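Local atomic coordinates of UPF0678 fatty acid-binding protein-like protein ERS007657_00996 (Mycobacterium tuberculosis, PDB entry 6R3W), a protein that binds heme b in a beta-barrel and probably acts as a peroxynitrite isomerase, converting peroxynitrite to nitrate. Residues 6-11 with 71-76; 130-135 with 139-144. All coordinates share one frame; numbering follows the deposited sequence. Where two conformers were deposited one is given.

Interaction 1: residues 6-11 with 71-76; sequences APALQA and LRVCRP
L9, whose side chain reaches V73, is fixed at its backbone by a hydrogen bond from L9 N to A6 O (3.0 Å). This bond and the next of its kind, from Q10 N to P7 O, begin the 3-10 segment that starts at residue 7. No hydrogen bond joins residues 6-11 to 71-76; the union is apolar and centres on the isopropyl group of V73. Its two methyls divide the work. CG1, placed anti to the V73 backbone N (chi1 169°), meets the A8 methyl, with V73 CG1 4.0 Å from A8 CB. CG2 takes the leucine, crossing it obliquely, with V73 CG2 3.6 Å from L9 CD2. Both methyls also brush the A8 carbonyl, whose O lies 3.6 Å from V73 CG1. V73 ends strand 63-73 of the ten-stranded barrel, and the 3-10 segment precedes strand 17-25, which carries the GXWXGXG motif. This recalls the lipocalins, where a 3-10 turn ahead of the GXW motif closes one end of the barrel. V73 also packs on L12 and Y97, and L9 rests on L49. The disulfide links C74, just past strand 63-73, to C78 at the start of strand 78-85, closing the turn between them. That turn brings the ring of P76 beside the 3-10 segment, where P76 CG approaches A8 CA at 4.3 Å.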
loop_
_atom_site.group_PDB
_atom_site.type_symbol
_atom_site.label_atom_id
_atom_site.label_comp_id
_atom_site.label_asym_id
_atom_site.label_seq_id
_atom_site.Cartn_x
_atom_site.Cartn_y
_atom_site.Cartn_z
ATOM N N ALA A 6 -4.806 3.958 -19.938
ATOM C CA ALA A 6 -5.417 2.693 -20.385
ATOM C C ALA A 6 -6.865 2.654 -19.902
ATOM O O ALA A 6 -7.156 3.019 -18.762
ATOM C CB ALA A 6 -4.624 1.532 -19.879
ATOM N N PRO A 7 -7.817 2.182 -20.721
ATOM C CA PRO A 7 -9.206 2.071 -20.270
ATOM C C PRO A 7 -9.376 1.373 -18.919
ATOM O O PRO A 7 -10.222 1.788 -18.146
ATOM C CB PRO A 7 -9.845 1.275 -21.422
ATOM C CG PRO A 7 -9.109 1.800 -22.639
ATOM C CD PRO A 7 -7.666 1.932 -22.172
ATOM N N ALA A 8 -8.627 0.319 -18.662
ATOM C CA ALA A 8 -8.819 -0.473 -17.430
ATOM C C ALA A 8 -8.645 0.418 -16.203
ATOM O O ALA A 8 -9.127 0.027 -15.143
ATOM C CB ALA A 8 -7.878 -1.631 -17.397
ATOM N N LEU A 9 -7.800 1.448 -16.299
ATOM C CA LEU A 9 -7.440 2.283 -15.114
ATOM C C LEU A 9 -8.459 3.402 -14.839
ATOM O O LEU A 9 -8.220 4.168 -13.906
ATOM C CB LEU A 9 -6.059 2.885 -15.331
ATOM C CG LEU A 9 -4.914 1.896 -15.437
ATOM C CD1 LEU A 9 -3.601 2.620 -15.496
ATOM C CD2 LEU A 9 -4.912 0.918 -14.295
ATOM N N GLN A 10 -9.485 3.580 -15.662
ATOM C CA GLN A 10 -10.384 4.768 -15.556
ATOM C C GLN A 10 -10.849 4.975 -14.098
ATOM O O GLN A 10 -10.799 6.125 -13.614
ATOM C CB GLN A 10 -11.564 4.599 -16.518
ATOM C CG GLN A 10 -12.553 5.758 -16.519
ATOM C CD GLN A 10 -11.976 7.072 -16.993
ATOM O OE1 GLN A 10 -11.050 7.128 -17.828
ATOM N NE2 GLN A 10 -12.609 8.158 -16.570
ATOM N N ALA A 11 -11.351 3.947 -13.455
ATOM C CA ALA A 11 -11.919 4.095 -12.096
ATOM C C ALA A 11 -10.847 4.615 -11.128
ATOM O O ALA A 11 -11.213 5.218 -10.113
ATOM C CB ALA A 11 -12.485 2.784 -11.613
ATOM N N LEU A 71 0.414 -1.412 -9.306
ATOM C CA LEU A 71 -0.990 -1.762 -9.054
ATOM C C LEU A 71 -1.627 -2.084 -10.401
ATOM O O LEU A 71 -1.886 -1.171 -11.179
ATOM C CB LEU A 71 -1.677 -0.609 -8.327
ATOM C CG LEU A 71 -3.116 -0.873 -7.875
ATOM C CD1 LEU A 71 -3.226 -2.083 -6.969
ATOM C CD2 LEU A 71 -3.684 0.342 -7.182
ATOM N N ARG A 72 -1.813 -3.360 -10.671
ATOM C CA ARG A 72 -2.393 -3.869 -11.928
ATOM C C ARG A 72 -3.908 -3.939 -11.773
ATOM O O ARG A 72 -4.396 -4.378 -10.718
ATOM C CB ARG A 72 -1.858 -5.273 -12.228
ATOM C CG ARG A 72 -0.384 -5.313 -12.571
ATOM C CD ARG A 72 0.288 -6.661 -12.330
ATOM N NE ARG A 72 -0.479 -7.798 -12.815
ATOM C CZ ARG A 72 -0.441 -8.305 -14.044
ATOM N NH1 ARG A 72 0.269 -7.722 -15.011
ATOM N NH2 ARG A 72 -1.167 -9.366 -14.312
ATOM N N VAL A 73 -4.628 -3.640 -12.836
ATOM C CA VAL A 73 -6.067 -3.954 -12.899
ATOM C C VAL A 73 -6.234 -5.259 -13.684
ATOM O O VAL A 73 -5.846 -5.314 -14.854
ATOM C CB VAL A 73 -6.867 -2.777 -13.479
ATOM C CG1 VAL A 73 -8.298 -3.180 -13.786
ATOM C CG2 VAL A 73 -6.841 -1.596 -12.533
ATOM N N CYS A 74 -6.747 -6.288 -13.003
ATOM C CA CYS A 74 -6.933 -7.659 -13.544
ATOM C C CYS A 74 -8.373 -7.763 -14.075
ATOM O O CYS A 74 -9.166 -8.591 -13.570
ATOM C CB CYS A 74 -6.549 -8.749 -12.508
ATOM S SG CYS A 74 -6.843 -8.299 -10.760
ATOM N N ARG A 75 -8.683 -6.919 -15.063
ATOM C CA ARG A 75 -10.042 -6.543 -15.536
ATOM C C ARG A 75 -10.653 -5.582 -14.539
ATOM O O ARG A 75 -10.453 -5.716 -13.322
ATOM C CB ARG A 75 -10.959 -7.745 -15.763
ATOM C CG ARG A 75 -10.403 -8.750 -16.758
ATOM C CD ARG A 75 -11.285 -9.962 -16.971
ATOM N NE ARG A 75 -10.628 -10.921 -17.866
ATOM C CZ ARG A 75 -11.262 -11.811 -18.619
ATOM N NH1 ARG A 75 -12.576 -11.912 -18.561
ATOM N NH2 ARG A 75 -10.570 -12.641 -19.381
ATOM N N PRO A 76 -11.400 -4.566 -15.018
ATOM C CA PRO A 76 -12.018 -3.602 -14.120
ATOM C C PRO A 76 -12.684 -4.264 -12.910
ATOM O O PRO A 76 -13.460 -5.224 -13.064
ATOM C CB PRO A 76 -13.018 -2.907 -15.043
ATOM C CG PRO A 76 -12.278 -2.878 -16.367
ATOM C CD PRO A 76 -11.577 -4.216 -16.432
#

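Interaction 2: residues 130-135 with 139-144; sequences RSYRID and LSYSLQ
The beta hairpin of strands 125-135 and 138-147 forms part of the barrel wall, and residues 130-135 and 139-144 are its antiparallel arms. Two hydrogen-bonded pairs tie them: S131 N to S142 O (3.0 Å, nearly straight at 174°) with its return bond from S142 N to S131 O, and R133 with S140, where R133 N reaches S140 O at 2.8 Å and S140 N reaches R133 O. A water bonds S140 OG at 2.8 Å and lies within bonding reach of R133 O, one of several acceptors competing for its protons. The non-hydrogen-bonded pairs turn their side chains into the barrel. There, in the conformer of Y132 described, Y141 CB sits over the centre of the Y132 ring, a CH-pi contact of 3.3 Å from CB to the ring centroid. Y141 CG lies between its backbone N and carbonyl carbon (chi1 69°), which sets the ring alongside that of Y132; the planes are near parallel (12°) but slid apart, so the rings barely overlap and Y132 OH lies over the Y141 face. L143 CD1 lies over one face of the R130 guanidinium, 3.7 Å from R130 CZ, while I134 CG1 lies alongside L139 CG at 3.9 Å. Salt bridges to E67, E91 and E93 surround the buried R130 guanidinium, probably stabilising its charged form, and Y141 OH is hydrogen-bonded to E37 and Y35. Strand 103-118 flanks residues 130-135 through backbone bonds at L106 and L108, and strand 153-162 flanks residues 139-144 at A158 and L160.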
loop_
_atom_site.group_PDB
_atom_site.type_symbol
_atom_site.label_atom_id
_atom_site.label_comp_id
_atom_site.label_asym_id
_atom_site.label_seq_id
_atom_site.Cartn_x
_atom_site.Cartn_y
_atom_site.Cartn_z
ATOM N N ARG A 130 -4.385 -5.086 3.112
ATOM C CA ARG A 130 -4.481 -3.617 2.959
ATOM C C ARG A 130 -5.928 -3.207 2.666
ATOM O O ARG A 130 -6.568 -3.797 1.778
ATOM C CB ARG A 130 -3.548 -3.151 1.847
ATOM C CG ARG A 130 -2.068 -3.262 2.194
ATOM C CD ARG A 130 -1.206 -2.956 0.991
ATOM N NE ARG A 130 0.183 -3.318 1.205
ATOM C CZ ARG A 130 1.203 -2.475 1.240
ATOM N NH1 ARG A 130 1.023 -1.164 1.119
ATOM N NH2 ARG A 130 2.413 -2.941 1.430
ATOM N N SER A 131 -6.369 -2.162 3.350
ATOM C CA SER A 131 -7.642 -1.463 3.099
ATOM C C SER A 131 -7.336 0.006 2.782
ATOM O O SER A 131 -6.807 0.678 3.641
ATOM C CB SER A 131 -8.545 -1.607 4.294
ATOM O OG SER A 131 -9.787 -0.984 4.066
ATOM N N TYR A 132 -7.614 0.433 1.562
ATOM C CA TYR A 132 -7.321 1.811 1.111
ATOM C C TYR A 132 -8.663 2.514 0.818
ATOM O O TYR A 132 -9.592 1.890 0.213
ATOM C CB TYR A 132 -6.330 1.798 -0.069
ATOM C CG TYR A 132 -4.857 1.686 0.303
ATOM C CD1 TYR A 132 -3.949 2.695 -0.006
ATOM C CD2 TYR A 132 -4.357 0.553 0.922
ATOM C CE1 TYR A 132 -2.613 2.613 0.371
ATOM C CE2 TYR A 132 -3.038 0.481 1.357
ATOM C CZ TYR A 132 -2.154 1.500 1.058
ATOM O OH TYR A 132 -0.848 1.383 1.438
ATOM N N ARG A 133 -8.721 3.781 1.165
ATOM C CA ARG A 133 -9.858 4.652 0.841
ATOM C C ARG A 133 -9.321 5.938 0.230
ATOM O O ARG A 133 -8.482 6.581 0.855
ATOM C CB ARG A 133 -10.673 4.927 2.107
ATOM C CG ARG A 133 -11.870 5.842 1.892
ATOM C CD ARG A 133 -12.434 6.248 3.239
ATOM N NE ARG A 133 -13.519 7.197 3.123
ATOM C CZ ARG A 133 -14.787 6.859 3.029
ATOM N NH1 ARG A 133 -15.124 5.583 2.922
ATOM N NH2 ARG A 133 -15.695 7.795 2.843
ATOM N N ILE A 134 -9.743 6.258 -0.980
ATOM C CA ILE A 134 -9.485 7.581 -1.590
ATOM C C ILE A 134 -10.825 8.334 -1.613
ATOM O O ILE A 134 -11.776 7.850 -2.231
ATOM C CB ILE A 134 -8.839 7.480 -2.994
ATOM C CG1 ILE A 134 -7.416 6.900 -2.968
ATOM C CG2 ILE A 134 -8.852 8.852 -3.657
ATOM C CD1 ILE A 134 -7.324 5.438 -2.607
ATOM N N ASP A 135 -10.913 9.404 -0.847
ATOM C CA ASP A 135 -12.125 10.242 -0.713
ATOM C C ASP A 135 -11.747 11.662 -1.119
ATOM O O ASP A 135 -11.068 12.338 -0.350
ATOM C CB ASP A 135 -12.672 10.154 0.709
ATOM C CG ASP A 135 -13.934 10.943 0.939
ATOM O OD1 ASP A 135 -14.342 11.660 0.023
ATOM O OD2 ASP A 135 -14.496 10.824 2.042
ATOM N N LEU A 139 -6.316 10.280 1.079
ATOM C CA LEU A 139 -6.041 8.837 0.923
ATOM C C LEU A 139 -5.736 8.265 2.291
ATOM O O LEU A 139 -4.832 8.782 2.956
ATOM C CB LEU A 139 -4.866 8.636 -0.030
ATOM C CG LEU A 139 -4.508 7.181 -0.347
ATOM C CD1 LEU A 139 -3.697 7.123 -1.631
ATOM C CD2 LEU A 139 -3.750 6.506 0.793
ATOM N N SER A 140 -6.544 7.324 2.753
ATOM C CA SER A 140 -6.267 6.693 4.053
ATOM C C SER A 140 -6.124 5.174 3.890
ATOM O O SER A 140 -6.746 4.597 2.996
ATOM C CB SER A 140 -7.313 7.073 5.056
ATOM O OG SER A 140 -8.599 6.675 4.644
ATOM N N TYR A 141 -5.417 4.544 4.785
ATOM C CA TYR A 141 -5.299 3.086 4.717
ATOM C C TYR A 141 -5.029 2.527 6.099
ATOM O O TYR A 141 -4.504 3.217 6.992
ATOM C CB TYR A 141 -4.201 2.667 3.746
ATOM C CG TYR A 141 -2.796 2.990 4.177
ATOM C CD1 TYR A 141 -2.108 2.181 5.068
ATOM C CD2 TYR A 141 -2.155 4.125 3.699
ATOM C CE1 TYR A 141 -0.828 2.496 5.489
ATOM C CE2 TYR A 141 -0.869 4.450 4.091
ATOM C CZ TYR A 141 -0.201 3.629 4.995
ATOM O OH TYR A 141 1.063 3.913 5.407
ATOM N N SER A 142 -5.304 1.243 6.205
ATOM C CA SER A 142 -4.763 0.392 7.277
ATOM C C SER A 142 -4.133 -0.846 6.670
ATOM O O SER A 142 -4.609 -1.331 5.615
ATOM C CB SER A 142 -5.802 0.043 8.313
ATOM O OG SER A 142 -6.730 -0.905 7.821
ATOM N N LEU A 143 -3.081 -1.318 7.315
ATOM C CA LEU A 143 -2.374 -2.548 6.921
ATOM C C LEU A 143 -2.347 -3.470 8.116
ATOM O O LEU A 143 -1.919 -3.051 9.199
ATOM C CB LEU A 143 -0.972 -2.215 6.395
ATOM C CG LEU A 143 -0.128 -3.418 5.981
ATOM C CD1 LEU A 143 0.822 -3.029 4.857
ATOM C CD2 LEU A 143 0.643 -3.988 7.159
ATOM N N GLN A 144 -2.810 -4.679 7.902
ATOM C CA GLN A 144 -2.693 -5.750 8.907
ATOM C C GLN A 144 -1.631 -6.760 8.469
ATOM O O GLN A 144 -1.432 -6.966 7.251
ATOM C CB GLN A 144 -4.045 -6.408 9.157
ATOM C CG GLN A 144 -5.080 -5.444 9.694
ATOM C CD GLN A 144 -6.186 -6.171 10.407
ATOM O OE1 GLN A 144 -6.718 -7.171 9.911
ATOM N NE2 GLN A 144 -6.587 -5.638 11.552
HETATM O O HOH W 1 -9.774 8.500 2.894
#

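Interactions 1 and 2 belong to one closed antiparallel barrel but serve different parts of it. Their centres lie 18 Å apart and their nearest atoms about 8 Å, so they do not touch directly. Indirect links run through the fold: L15 packs on L71 and on I134, and E67, on the strand that ends at V73, forms a salt bridge with R130. Interaction 2 runs toward the heme: the side chain of L143 is about 4 Å from the bound heme and likewise about 4 Å from that of H155, the predicted axial ligand of the iron. Residues 6-11 and 71-76 lie away from that site, with their centre 17 Å from the chain centre.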